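Local coordinates for Peptide/nickel transport system substrate-binding protein (Listeria monocytogenes serotype 1/2a, PDB 5KZT) that binds peptides and probably delivers them to a membrane transporter for uptake, at residues 32-37 with 443-448; 56-61 with 157-162; 99-104 with 115-120; 124-127 with 132-135. All coordinates share one frame; numbering follows the deposited sequence.

Interaction 1 of 4, residues 32-37 with 443-448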
loop_
_atom_site.group_PDB
_atom_site.type_symbol
_atom_site.label_atom_id
_atom_site.label_comp_id
_atom_site.label_asym_id
_atom_site.label_seq_id
_atom_site.Cartn_x
_atom_site.Cartn_y
_atom_site.Cartn_z
ATOM N N LYS A 32 -4.729 -11.457 -3.330
ATOM C CA LYS A 32 -5.103 -11.172 -1.954
ATOM C C LYS A 32 -4.183 -10.159 -1.269
ATOM O O LYS A 32 -4.627 -9.478 -0.334
ATOM C CB LYS A 32 -5.161 -12.463 -1.132
ATOM C CG LYS A 32 -6.187 -13.466 -1.608
ATOM C CD LYS A 32 -6.225 -14.670 -0.682
ATOM C CE LYS A 32 -7.176 -15.705 -1.215
ATOM N NZ LYS A 32 -7.158 -16.921 -0.375
ATOM N N ALA A 33 -2.919 -10.075 -1.698
ATOM C CA ALA A 33 -1.952 -9.147 -1.110
ATOM C C ALA A 33 -2.445 -7.705 -1.193
ATOM O O ALA A 33 -2.931 -7.256 -2.243
ATOM C CB ALA A 33 -0.591 -9.262 -1.790
ATOM N N ASP A 34 -2.328 -6.993 -0.078
ATOM C CA ASP A 34 -2.672 -5.569 -0.033
ATOM C C ASP A 34 -1.653 -4.700 0.699
ATOM O O ASP A 34 -1.941 -3.548 1.014
ATOM C CB ASP A 34 -4.064 -5.371 0.590
ATOM C CG ASP A 34 -4.149 -5.810 2.042
ATOM O OD1 ASP A 34 -3.118 -6.039 2.726
ATOM O OD2 ASP A 34 -5.310 -5.916 2.511
ATOM N N ASP A 35 -0.451 -5.216 0.883
ATOM C CA ASP A 35 0.573 -4.518 1.645
ATOM C C ASP A 35 1.804 -4.238 0.815
ATOM O O ASP A 35 2.076 -4.914 -0.178
ATOM C CB ASP A 35 0.972 -5.362 2.835
ATOM C CG ASP A 35 1.770 -6.554 2.428
ATOM O OD1 ASP A 35 1.160 -7.566 1.990
ATOM O OD2 ASP A 35 3.018 -6.461 2.473
ATOM N N GLN A 36 2.576 -3.245 1.244
ATOM C CA GLN A 36 3.681 -2.787 0.417
ATOM C C GLN A 36 4.794 -3.833 0.259
ATOM O O GLN A 36 5.469 -3.847 -0.773
ATOM C CB GLN A 36 4.248 -1.464 0.927
ATOM C CG GLN A 36 5.145 -1.535 2.137
ATOM C CD GLN A 36 5.731 -0.163 2.498
ATOM O OE1 GLN A 36 5.586 0.293 3.621
ATOM N NE2 GLN A 36 6.376 0.499 1.536
ATOM N N VAL A 37 4.961 -4.710 1.250
ATOM C CA VAL A 37 6.047 -5.708 1.212
ATOM C C VAL A 37 5.735 -6.797 0.191
ATOM O O VAL A 37 6.534 -7.061 -0.724
ATOM C CB VAL A 37 6.322 -6.322 2.601
ATOM C CG1 VAL A 37 7.309 -7.490 2.529
ATOM C CG2 VAL A 37 6.843 -5.251 3.541
ATOM N N GLY A 443 -16.099 -0.761 3.892
ATOM C CA GLY A 443 -15.017 -0.991 2.956
ATOM C C GLY A 443 -13.977 -1.924 3.561
ATOM O O GLY A 443 -13.719 -1.895 4.781
ATOM N N ALA A 444 -13.354 -2.742 2.718
ATOM C CA ALA A 444 -12.383 -3.736 3.210
ATOM C C ALA A 444 -11.129 -3.139 3.857
ATOM O O ALA A 444 -10.465 -3.825 4.639
ATOM C CB ALA A 444 -11.988 -4.698 2.097
ATOM N N GLN A 445 -10.800 -1.889 3.522
ATOM C CA GLN A 445 -9.740 -1.125 4.190
ATOM C C GLN A 445 -10.211 -0.078 5.201
ATOM O O GLN A 445 -9.411 0.733 5.667
ATOM C CB GLN A 445 -8.847 -0.461 3.128
ATOM C CG GLN A 445 -8.037 -1.446 2.280
ATOM C CD GLN A 445 -7.074 -2.293 3.096
ATOM O OE1 GLN A 445 -6.697 -1.952 4.224
ATOM N NE2 GLN A 445 -6.682 -3.408 2.542
ATOM N N ASN A 446 -11.491 -0.109 5.564
ATOM C CA ASN A 446 -12.059 0.790 6.581
ATOM C C ASN A 446 -11.727 0.164 7.938
ATOM O O ASN A 446 -10.795 0.616 8.601
ATOM C CB ASN A 446 -13.567 0.968 6.343
ATOM C CG ASN A 446 -14.247 1.862 7.368
ATOM O OD1 ASN A 446 -13.951 1.837 8.564
ATOM N ND2 ASN A 446 -15.214 2.613 6.904
ATOM N N ARG A 447 -12.456 -0.892 8.320
ATOM C CA ARG A 447 -12.172 -1.674 9.535
ATOM C C ARG A 447 -12.153 -0.846 10.818
ATOM O O ARG A 447 -11.401 -1.124 11.745
ATOM C CB ARG A 447 -10.845 -2.443 9.382
ATOM C CG ARG A 447 -10.756 -3.293 8.135
ATOM C CD ARG A 447 -11.789 -4.410 8.131
ATOM N NE ARG A 447 -11.727 -5.169 6.880
ATOM C CZ ARG A 447 -12.617 -6.071 6.465
ATOM N NH1 ARG A 447 -13.701 -6.376 7.191
ATOM N NH2 ARG A 447 -12.423 -6.667 5.289
ATOM N N MET A 448 -12.981 0.187 10.843
ATOM C CA MET A 448 -13.127 1.026 12.006
ATOM C C MET A 448 -14.582 1.111 12.441
ATOM O O MET A 448 -14.864 1.746 13.455
ATOM C CB MET A 448 -12.628 2.427 11.660
ATOM C CG MET A 448 -11.140 2.486 11.422
ATOM S SD MET A 448 -10.564 4.168 11.153
ATOM C CE MET A 448 -11.640 4.788 9.874
#
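Asp-34 and Gln-445 have CA atoms 9.4 Å apart, the closest CA pair across the contact, so the gap is spanned by side chains alone. The contact lies at the peptide-binding cleft of the two-lobed type 2 periplasmic binding protein fold, and the segments, some 400 residues apart in the chain, probably belong to different lobes. The bridge is a single hydrogen bond, from Gln-445 NE2 to Asp-34 OD2 at 2.9 Å. It is bent, with 130° at the hydrogen, and its two ends differ: OD2 lies almost exactly in the amide plane, whereas NE2 comes from well above the carboxylate, the two planes being turned 69° apart. A bend at the second torsion of Gln-445 (chi2 -61°) points its amide toward Asp-34. OD2 has a second partner, the hydroxyl of Thr-112, so two bonds grip one carboxylate oxygen. The bound peptide runs past: it makes backbone hydrogen bonds with Asp-34 and Gln-36, and acidic side-chain packing from the peptide reaches Asp-34 and Gln-445. Behind Gln-445 the loop is braced by its own side chains. Arg-447 NE donates to Ala-444 O at 2.9 Å, and Asn-446 closes an Asx turn, its OD1 accepting from Met-448 N at 3.0 Å.

Interaction 2 of 4, residues 56-61 with 157-162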
loop_
_atom_site.group_PDB
_atom_site.type_symbol
_atom_site.label_atom_id
_atom_site.label_comp_id
_atom_site.label_asym_id
_atom_site.label_seq_id
_atom_site.Cartn_x
_atom_site.Cartn_y
_atom_site.Cartn_z
ATOM N N GLY A 56 7.401 6.710 -14.740
ATOM C CA GLY A 56 6.196 6.533 -13.932
ATOM C C GLY A 56 4.898 6.424 -14.708
ATOM O O GLY A 56 3.821 6.572 -14.132
ATOM N N ILE A 57 4.987 6.152 -16.007
ATOM C CA ILE A 57 3.808 6.013 -16.847
ATOM C C ILE A 57 3.564 4.540 -17.143
ATOM O O ILE A 57 4.498 3.848 -17.541
ATOM C CB ILE A 57 4.002 6.741 -18.202
ATOM C CG1 ILE A 57 4.357 8.231 -17.982
ATOM C CG2 ILE A 57 2.766 6.561 -19.093
ATOM C CD1 ILE A 57 4.884 8.934 -19.215
ATOM N N PRO A 58 2.309 4.055 -16.996
ATOM C CA PRO A 58 2.063 2.685 -17.409
ATOM C C PRO A 58 2.349 2.488 -18.883
ATOM O O PRO A 58 1.952 3.303 -19.712
ATOM C CB PRO A 58 0.568 2.471 -17.100
ATOM C CG PRO A 58 0.252 3.517 -16.078
ATOM C CD PRO A 58 1.081 4.689 -16.485
ATOM N N ALA A 59 3.074 1.421 -19.182
ATOM C CA ALA A 59 3.450 1.057 -20.542
ATOM C C ALA A 59 3.076 -0.406 -20.760
ATOM O O ALA A 59 3.104 -1.219 -19.824
ATOM C CB ALA A 59 4.937 1.261 -20.738
ATOM N N ILE A 60 2.750 -0.759 -21.996
ATOM C CA ILE A 60 2.389 -2.133 -22.280
ATOM C C ILE A 60 3.496 -3.096 -21.841
ATOM O O ILE A 60 4.686 -2.808 -22.001
ATOM C CB ILE A 60 1.961 -2.364 -23.754
ATOM C CG1 ILE A 60 3.075 -2.025 -24.747
ATOM C CG2 ILE A 60 0.698 -1.575 -24.037
ATOM C CD1 ILE A 60 2.716 -2.367 -26.177
ATOM N N ALA A 61 3.073 -4.191 -21.213
ATOM C CA ALA A 61 3.955 -5.245 -20.709
ATOM C C ALA A 61 3.432 -6.588 -21.225
ATOM O O ALA A 61 3.946 -7.079 -22.224
ATOM C CB ALA A 61 4.029 -5.208 -19.195
ATOM N N ILE A 157 -7.242 3.672 -15.779
ATOM C CA ILE A 157 -7.389 2.244 -16.035
ATOM C C ILE A 157 -6.057 1.532 -16.308
ATOM O O ILE A 157 -5.866 0.407 -15.869
ATOM C CB ILE A 157 -8.415 1.958 -17.155
ATOM C CG1 ILE A 157 -8.753 0.464 -17.210
ATOM C CG2 ILE A 157 -7.928 2.455 -18.506
ATOM C CD1 ILE A 157 -9.450 -0.075 -15.985
ATOM N N ASN A 158 -5.144 2.178 -17.016
ATOM C CA ASN A 158 -3.846 1.552 -17.285
ATOM C C ASN A 158 -3.005 1.367 -16.001
ATOM O O ASN A 158 -2.183 0.441 -15.922
ATOM C CB ASN A 158 -3.073 2.336 -18.328
ATOM C CG ASN A 158 -3.723 2.294 -19.695
ATOM O OD1 ASN A 158 -4.717 1.580 -19.929
ATOM N ND2 ASN A 158 -3.177 3.073 -20.614
ATOM N N SER A 159 -3.209 2.235 -15.008
ATOM C CA SER A 159 -2.568 2.063 -13.684
ATOM C C SER A 159 -3.136 0.844 -12.943
ATOM O O SER A 159 -2.408 0.101 -12.269
ATOM C CB SER A 159 -2.712 3.324 -12.831
ATOM O OG SER A 159 -2.122 4.464 -13.436
ATOM N N LEU A 160 -4.446 0.626 -13.091
ATOM C CA LEU A 160 -5.045 -0.616 -12.569
ATOM C C LEU A 160 -4.454 -1.836 -13.268
ATOM O O LEU A 160 -4.079 -2.811 -12.599
ATOM C CB LEU A 160 -6.569 -0.611 -12.658
ATOM C CG LEU A 160 -7.267 0.534 -11.902
ATOM C CD1 LEU A 160 -8.780 0.518 -12.090
ATOM C CD2 LEU A 160 -6.947 0.492 -10.410
ATOM N N PHE A 161 -4.330 -1.778 -14.593
ATOM C CA PHE A 161 -3.734 -2.897 -15.354
ATOM C C PHE A 161 -2.279 -3.185 -14.918
ATOM O O PHE A 161 -1.792 -4.292 -15.062
ATOM C CB PHE A 161 -3.729 -2.611 -16.849
ATOM C CG PHE A 161 -5.081 -2.525 -17.499
ATOM C CD1 PHE A 161 -6.235 -3.087 -16.929
ATOM C CD2 PHE A 161 -5.192 -1.907 -18.740
ATOM C CE1 PHE A 161 -7.460 -3.002 -17.581
ATOM C CE2 PHE A 161 -6.420 -1.835 -19.392
ATOM C CZ PHE A 161 -7.547 -2.385 -18.810
ATOM N N ALA A 162 -1.602 -2.180 -14.384
ATOM C CA ALA A 162 -0.264 -2.330 -13.835
ATOM C C ALA A 162 -0.233 -2.732 -12.343
ATOM O O ALA A 162 0.844 -2.817 -11.748
ATOM C CB ALA A 162 0.487 -1.024 -14.031
HETATM O O HOH W 1 -0.687 4.363 -20.144
#
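Pro-58 presses its ring against the first turn of helix 157-161, where Asn-158 and Ser-159 receive it; the CA atoms of Pro-58 and Ser-159 are 6.0 Å apart. Starting from the backbone, Pro-58 CB points toward the helix and meets Asn-158 twice: its carbonyl O at 3.6 Å and its CB at 3.8 Å. One atom further, Pro-58 CG moves on to the next residue, lying 3.7 Å from Ser-159 OG and nearly as close to the Ser-159 backbone N. The ring therefore lies along one helical step, CB at one residue and CG at the next, and no direct hydrogen bond joins the segments. The polar link is made by a water. It donates to Pro-58 O at 2.9 Å and accepts from Asn-158 ND2 at 2.8 Å. With CG of Asn-158 beside its own backbone N (chi1 -67°), the amide turns off to the Pro-58 carbonyl side, where ND2 meets the water. Asn-158 O, the carbonyl under Pro-58 CB, also takes a weak bond from Ala-162 N. Tyr-50 and Leu-52, on the partner strand, add to the packing: Tyr-50 touches Asn-158, and Leu-52 touches both Pro-58 and Ala-162. Ser-159 is also touched by Phe-515. Backbone bonds between Ala-59 and Ala-51 and between Ala-61 and Leu-49 tie the strands together, and the whole is a two-stranded antiparallel beta-hairpin, 50-52 with 58-60, packed against a short helix.

Interaction 3 of 4, residues 99-104 with 115-120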
loop_
_atom_site.group_PDB
_atom_site.type_symbol
_atom_site.label_atom_id
_atom_site.label_comp_id
_atom_site.label_asym_id
_atom_site.label_seq_id
_atom_site.Cartn_x
_atom_site.Cartn_y
_atom_site.Cartn_z
ATOM N N TYR A 99 -9.560 -15.827 -15.592
ATOM C CA TYR A 99 -9.549 -16.554 -14.326
ATOM C C TYR A 99 -9.217 -15.649 -13.139
ATOM O O TYR A 99 -9.938 -15.651 -12.156
ATOM C CB TYR A 99 -8.584 -17.738 -14.383
ATOM C CG TYR A 99 -8.341 -18.335 -13.026
ATOM C CD1 TYR A 99 -9.349 -19.057 -12.357
ATOM C CD2 TYR A 99 -7.138 -18.138 -12.380
ATOM C CE1 TYR A 99 -9.131 -19.583 -11.097
ATOM C CE2 TYR A 99 -6.912 -18.658 -11.120
ATOM C CZ TYR A 99 -7.908 -19.374 -10.484
ATOM O OH TYR A 99 -7.652 -19.866 -9.222
ATOM N N SER A 100 -8.136 -14.879 -13.224
ATOM C CA SER A 100 -7.690 -14.105 -12.052
ATOM C C SER A 100 -8.586 -12.910 -11.714
ATOM O O SER A 100 -8.764 -12.590 -10.549
ATOM C CB SER A 100 -6.247 -13.651 -12.176
ATOM O OG SER A 100 -6.121 -12.645 -13.140
ATOM N N TRP A 101 -9.139 -12.240 -12.708
ATOM C CA TRP A 101 -10.060 -11.144 -12.414
ATOM C C TRP A 101 -11.359 -11.708 -11.802
ATOM O O TRP A 101 -11.882 -11.147 -10.835
ATOM C CB TRP A 101 -10.349 -10.334 -13.648
ATOM C CG TRP A 101 -9.194 -9.571 -14.202
ATOM C CD1 TRP A 101 -7.856 -9.814 -14.039
ATOM C CD2 TRP A 101 -9.293 -8.458 -15.067
ATOM N NE1 TRP A 101 -7.111 -8.907 -14.768
ATOM C CE2 TRP A 101 -7.975 -8.059 -15.406
ATOM C CE3 TRP A 101 -10.371 -7.724 -15.566
ATOM C CZ2 TRP A 101 -7.715 -6.962 -16.248
ATOM C CZ3 TRP A 101 -10.105 -6.643 -16.417
ATOM C CH2 TRP A 101 -8.793 -6.282 -16.738
ATOM N N ARG A 102 -11.843 -12.845 -12.310
ATOM C CA ARG A 102 -12.996 -13.474 -11.673
ATOM C C ARG A 102 -12.650 -13.893 -10.231
ATOM O O ARG A 102 -13.466 -13.723 -9.328
ATOM C CB ARG A 102 -13.506 -14.661 -12.479
ATOM C CG ARG A 102 -14.111 -14.330 -13.830
ATOM C CD ARG A 102 -14.519 -15.601 -14.550
ATOM N NE ARG A 102 -15.100 -15.344 -15.864
ATOM C CZ ARG A 102 -15.491 -16.276 -16.731
ATOM N NH1 ARG A 102 -15.431 -17.563 -16.435
ATOM N NH2 ARG A 102 -15.970 -15.910 -17.901
ATOM N N ARG A 103 -11.432 -14.404 -10.014
ATOM C CA ARG A 103 -10.967 -14.760 -8.669
ATOM C C ARG A 103 -11.011 -13.565 -7.724
ATOM O O ARG A 103 -11.425 -13.708 -6.577
ATOM C CB ARG A 103 -9.534 -15.335 -8.690
ATOM C CG ARG A 103 -8.999 -15.825 -7.352
ATOM C CD ARG A 103 -7.779 -16.710 -7.555
ATOM N NE ARG A 103 -7.266 -17.266 -6.298
ATOM C CZ ARG A 103 -6.214 -16.794 -5.617
ATOM N NH1 ARG A 103 -5.513 -15.740 -6.042
ATOM N NH2 ARG A 103 -5.846 -17.388 -4.491
ATOM N N ALA A 104 -10.554 -12.406 -8.205
ATOM C CA ALA A 104 -10.518 -11.185 -7.404
ATOM C C ALA A 104 -11.886 -10.702 -6.954
ATOM O O ALA A 104 -11.995 -10.197 -5.838
ATOM C CB ALA A 104 -9.795 -10.058 -8.139
ATOM N N TYR A 115 -12.716 -4.242 -4.521
ATOM C CA TYR A 115 -13.356 -2.961 -4.836
ATOM C C TYR A 115 -12.730 -2.218 -6.043
ATOM O O TYR A 115 -13.413 -1.446 -6.697
ATOM C CB TYR A 115 -13.417 -2.056 -3.603
ATOM C CG TYR A 115 -12.095 -1.488 -3.120
ATOM C CD1 TYR A 115 -11.620 -0.264 -3.600
ATOM C CD2 TYR A 115 -11.336 -2.146 -2.159
ATOM C CE1 TYR A 115 -10.408 0.258 -3.155
ATOM C CE2 TYR A 115 -10.151 -1.610 -1.674
ATOM C CZ TYR A 115 -9.684 -0.410 -2.192
ATOM O OH TYR A 115 -8.512 0.138 -1.735
ATOM N N LEU A 116 -11.464 -2.482 -6.360
ATOM C CA LEU A 116 -10.832 -1.872 -7.530
ATOM C C LEU A 116 -11.524 -2.295 -8.821
ATOM O O LEU A 116 -11.492 -1.572 -9.826
ATOM C CB LEU A 116 -9.350 -2.247 -7.622
ATOM C CG LEU A 116 -8.431 -1.714 -6.523
ATOM C CD1 LEU A 116 -7.018 -2.202 -6.750
ATOM C CD2 LEU A 116 -8.469 -0.202 -6.447
ATOM N N PHE A 117 -12.161 -3.464 -8.791
ATOM C CA PHE A 117 -12.872 -3.971 -9.952
ATOM C C PHE A 117 -14.240 -3.319 -10.186
ATOM O O PHE A 117 -14.910 -3.655 -11.160
ATOM C CB PHE A 117 -12.988 -5.508 -9.881
ATOM C CG PHE A 117 -11.690 -6.194 -10.087
ATOM C CD1 PHE A 117 -10.735 -6.251 -9.078
ATOM C CD2 PHE A 117 -11.382 -6.733 -11.317
ATOM C CE1 PHE A 117 -9.504 -6.843 -9.296
ATOM C CE2 PHE A 117 -10.173 -7.347 -11.531
ATOM C CZ PHE A 117 -9.232 -7.401 -10.527
ATOM N N ASP A 118 -14.621 -2.362 -9.346
ATOM C CA ASP A 118 -15.737 -1.445 -9.646
ATOM C C ASP A 118 -15.578 -0.765 -11.009
ATOM O O ASP A 118 -16.563 -0.402 -11.619
ATOM C CB ASP A 118 -15.826 -0.329 -8.601
ATOM C CG ASP A 118 -16.457 -0.765 -7.301
ATOM O OD1 ASP A 118 -16.985 -1.908 -7.193
ATOM O OD2 ASP A 118 -16.459 0.088 -6.359
ATOM N N ALA A 119 -14.330 -0.548 -11.422
ATOM C CA ALA A 119 -13.997 -0.034 -12.754
ATOM C C ALA A 119 -14.416 -0.963 -13.904
ATOM O O ALA A 119 -14.595 -0.485 -15.014
ATOM C CB ALA A 119 -12.504 0.235 -12.844
ATOM N N ILE A 120 -14.553 -2.276 -13.632
ATOM C CA ILE A 120 -14.892 -3.290 -14.641
ATOM C C ILE A 120 -16.397 -3.557 -14.585
ATOM O O ILE A 120 -16.996 -3.581 -13.507
ATOM C CB ILE A 120 -14.085 -4.602 -14.417
ATOM C CG1 ILE A 120 -12.579 -4.314 -14.251
ATOM C CG2 ILE A 120 -14.303 -5.595 -15.553
ATOM C CD1 ILE A 120 -11.953 -3.450 -15.324
#
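An edge-to-face aromatic contact, fully buried, joins helix 94-105 to the 3-10 segment that follows it: the edge of Phe-117 is directed at the face of Trp-101. The five-membered ring of Trp-101 and the Phe-117 ring have centroids 5.3 Å apart and planes at 72°. Phe-117 CE2 does the touching, 3.6 Å from Trp-101 CG and off-centre over the indole. At the other meta carbon, CE1, Phe-117 meets Ala-104 CB at 3.4 Å, so the phenyl spans one turn of the helix, from Trp-101 to Ala-104. Both aromatic residues hold CG beside their own backbone N (chi1 -67° and -70°), sending the rings toward each other. At the far end of the indole, Ile-120 CD1 packs on Trp-101 CZ3 at 3.8 Å. Trp-101 NE1 is satisfied elsewhere, by the carbonyl of Phe-166. The ring of Phe-166 stacks on Phe-117 and meets Trp-101 edge-to-face, making an aromatic cluster of three, with Phe-161 also touching the indole. Val-148 of strand 145-149 packs on Trp-101 and Ile-120, so the arrangement is a hydrophobic core of helices packed against a beta-sheet.

Interaction 4 of 4, residues 124-127 with 132-135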
loop_
_atom_site.group_PDB
_atom_site.type_symbol
_atom_site.label_atom_id
_atom_site.label_comp_id
_atom_site.label_asym_id
_atom_site.label_seq_id
_atom_site.Cartn_x
_atom_site.Cartn_y
_atom_site.Cartn_z
ATOM N N GLY A 124 -18.734 -4.468 -9.199
ATOM C CA GLY A 124 -19.448 -4.117 -7.980
ATOM C C GLY A 124 -20.529 -5.116 -7.610
ATOM O O GLY A 124 -20.589 -5.602 -6.480
ATOM N N ASP A 125 -21.368 -5.443 -8.587
ATOM C CA ASP A 125 -22.454 -6.406 -8.395
ATOM C C ASP A 125 -21.969 -7.792 -7.989
ATOM O O ASP A 125 -22.588 -8.463 -7.160
ATOM C CB ASP A 125 -23.279 -6.520 -9.683
ATOM C CG ASP A 125 -24.172 -5.323 -9.918
ATOM O OD1 ASP A 125 -24.309 -4.467 -9.010
ATOM O OD2 ASP A 125 -24.759 -5.245 -11.031
ATOM N N ILE A 126 -20.853 -8.222 -8.560
ATOM C CA ILE A 126 -20.321 -9.541 -8.255
ATOM C C ILE A 126 -19.767 -9.608 -6.816
ATOM O O ILE A 126 -20.004 -10.591 -6.094
ATOM C CB ILE A 126 -19.252 -9.932 -9.278
ATOM C CG1 ILE A 126 -19.907 -10.119 -10.652
ATOM C CG2 ILE A 126 -18.532 -11.201 -8.855
ATOM C CD1 ILE A 126 -18.935 -10.052 -11.805
ATOM N N VAL A 127 -19.049 -8.564 -6.406
ATOM C CA VAL A 127 -18.514 -8.473 -5.043
ATOM C C VAL A 127 -19.645 -8.548 -4.013
ATOM O O VAL A 127 -19.515 -9.245 -2.982
ATOM C CB VAL A 127 -17.638 -7.210 -4.868
ATOM C CG1 VAL A 127 -17.319 -6.923 -3.403
ATOM C CG2 VAL A 127 -16.354 -7.411 -5.630
ATOM N N LYS A 132 -22.984 -13.409 -10.888
ATOM C CA LYS A 132 -21.963 -14.443 -10.823
ATOM C C LYS A 132 -20.600 -13.891 -11.292
ATOM O O LYS A 132 -20.556 -13.052 -12.207
ATOM C CB LYS A 132 -22.357 -15.621 -11.697
ATOM C CG LYS A 132 -23.592 -16.369 -11.227
ATOM C CD LYS A 132 -23.939 -17.510 -12.174
ATOM C CE LYS A 132 -24.597 -17.008 -13.452
ATOM N NZ LYS A 132 -25.104 -18.105 -14.327
ATOM N N PRO A 133 -19.484 -14.374 -10.694
ATOM C CA PRO A 133 -18.172 -13.924 -11.207
ATOM C C PRO A 133 -18.006 -14.034 -12.722
ATOM O O PRO A 133 -17.379 -13.158 -13.316
ATOM C CB PRO A 133 -17.172 -14.781 -10.421
ATOM C CG PRO A 133 -17.885 -15.058 -9.125
ATOM C CD PRO A 133 -19.343 -15.199 -9.478
ATOM N N GLU A 134 -18.608 -15.044 -13.360
ATOM C CA GLU A 134 -18.534 -15.171 -14.827
ATOM C C GLU A 134 -19.163 -13.996 -15.621
ATOM O O GLU A 134 -18.924 -13.862 -16.804
ATOM C CB GLU A 134 -19.125 -16.506 -15.295
ATOM C CG GLU A 134 -20.633 -16.647 -15.162
ATOM C CD GLU A 134 -21.107 -18.083 -15.339
ATOM O OE1 GLU A 134 -22.162 -18.284 -15.977
ATOM O OE2 GLU A 134 -20.430 -19.016 -14.850
ATOM N N GLU A 135 -19.946 -13.144 -14.965
ATOM C CA GLU A 135 -20.529 -11.984 -15.615
ATOM C C GLU A 135 -19.582 -10.789 -15.710
ATOM O O GLU A 135 -19.935 -9.789 -16.310
ATOM C CB GLU A 135 -21.851 -11.609 -14.928
ATOM C CG GLU A 135 -22.867 -12.759 -14.981
ATOM C CD GLU A 135 -24.170 -12.433 -14.286
ATOM O OE1 GLU A 135 -24.896 -11.539 -14.774
ATOM O OE2 GLU A 135 -24.489 -13.069 -13.244
#
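Ile-126 and Pro-133 meet with the branched side chain directed at the start of a short 3-10 segment, their CA atoms 5.7 Å apart. The two branches of Ile-126 divide the work. CG2, trans to the residue's own N, lies against the proline, 3.6 Å from Pro-133 CA and 3.9 Å from Pro-133 CG. CG1, on the N side (chi1 -67°), carries the other arm to the backbone just before: Lys-132 O is 3.4 Å from Ile-126 CG1, and the extended second torsion (chi2 161°) brings CD1 equally near that oxygen. CD1 also lies 4.0 Å from Glu-135 C. No hydrogen bond crosses between the segments. The Lys-132 carbonyl has its polar partner within its own turn, since Glu-135 N donates to it at 2.8 Å. Glu-135 returns the bond with its side chain, OE2 accepting from Lys-132 N at 2.8 Å along a nearly straight line (165°), although the nitrogen stands above the carboxylate plane. Lys-132 is thus bonded to Glu-135 through both its backbone N and its O. Lys-132 NZ makes a long, weak salt bridge with Glu-134 OE1 at the exposed edge. Helix 123-127 and this turn pack beside helix 94-105: Val-105 touches Ile-126, Arg-102 touches Glu-134, and the chain leaves the turn through Leu-136, also against Ile-126, to enter strand 138-140.

Interaction 3 is the core contact, wholly apolar across its segments; interaction 4 lies farther out, where one isoleucine is buried but charged side chains edge the turn. These two are neighbours, centres 8 Å apart, and helix 94-105, part of interaction 3, also borders interaction 4: Trp-101 and Ala-104 face inward while Arg-102 packs on Pro-133. Interaction 2, partly buried and relying on a proline and a water, meets the core through Leu-160, which touches Ala-119. Interaction 1 differs most: a lone polar bond at the peptide cleft, nearest the centre of the chain, bringing together distant parts of the sequence. It touches interaction 3 where Lys-32 packs on Arg-103.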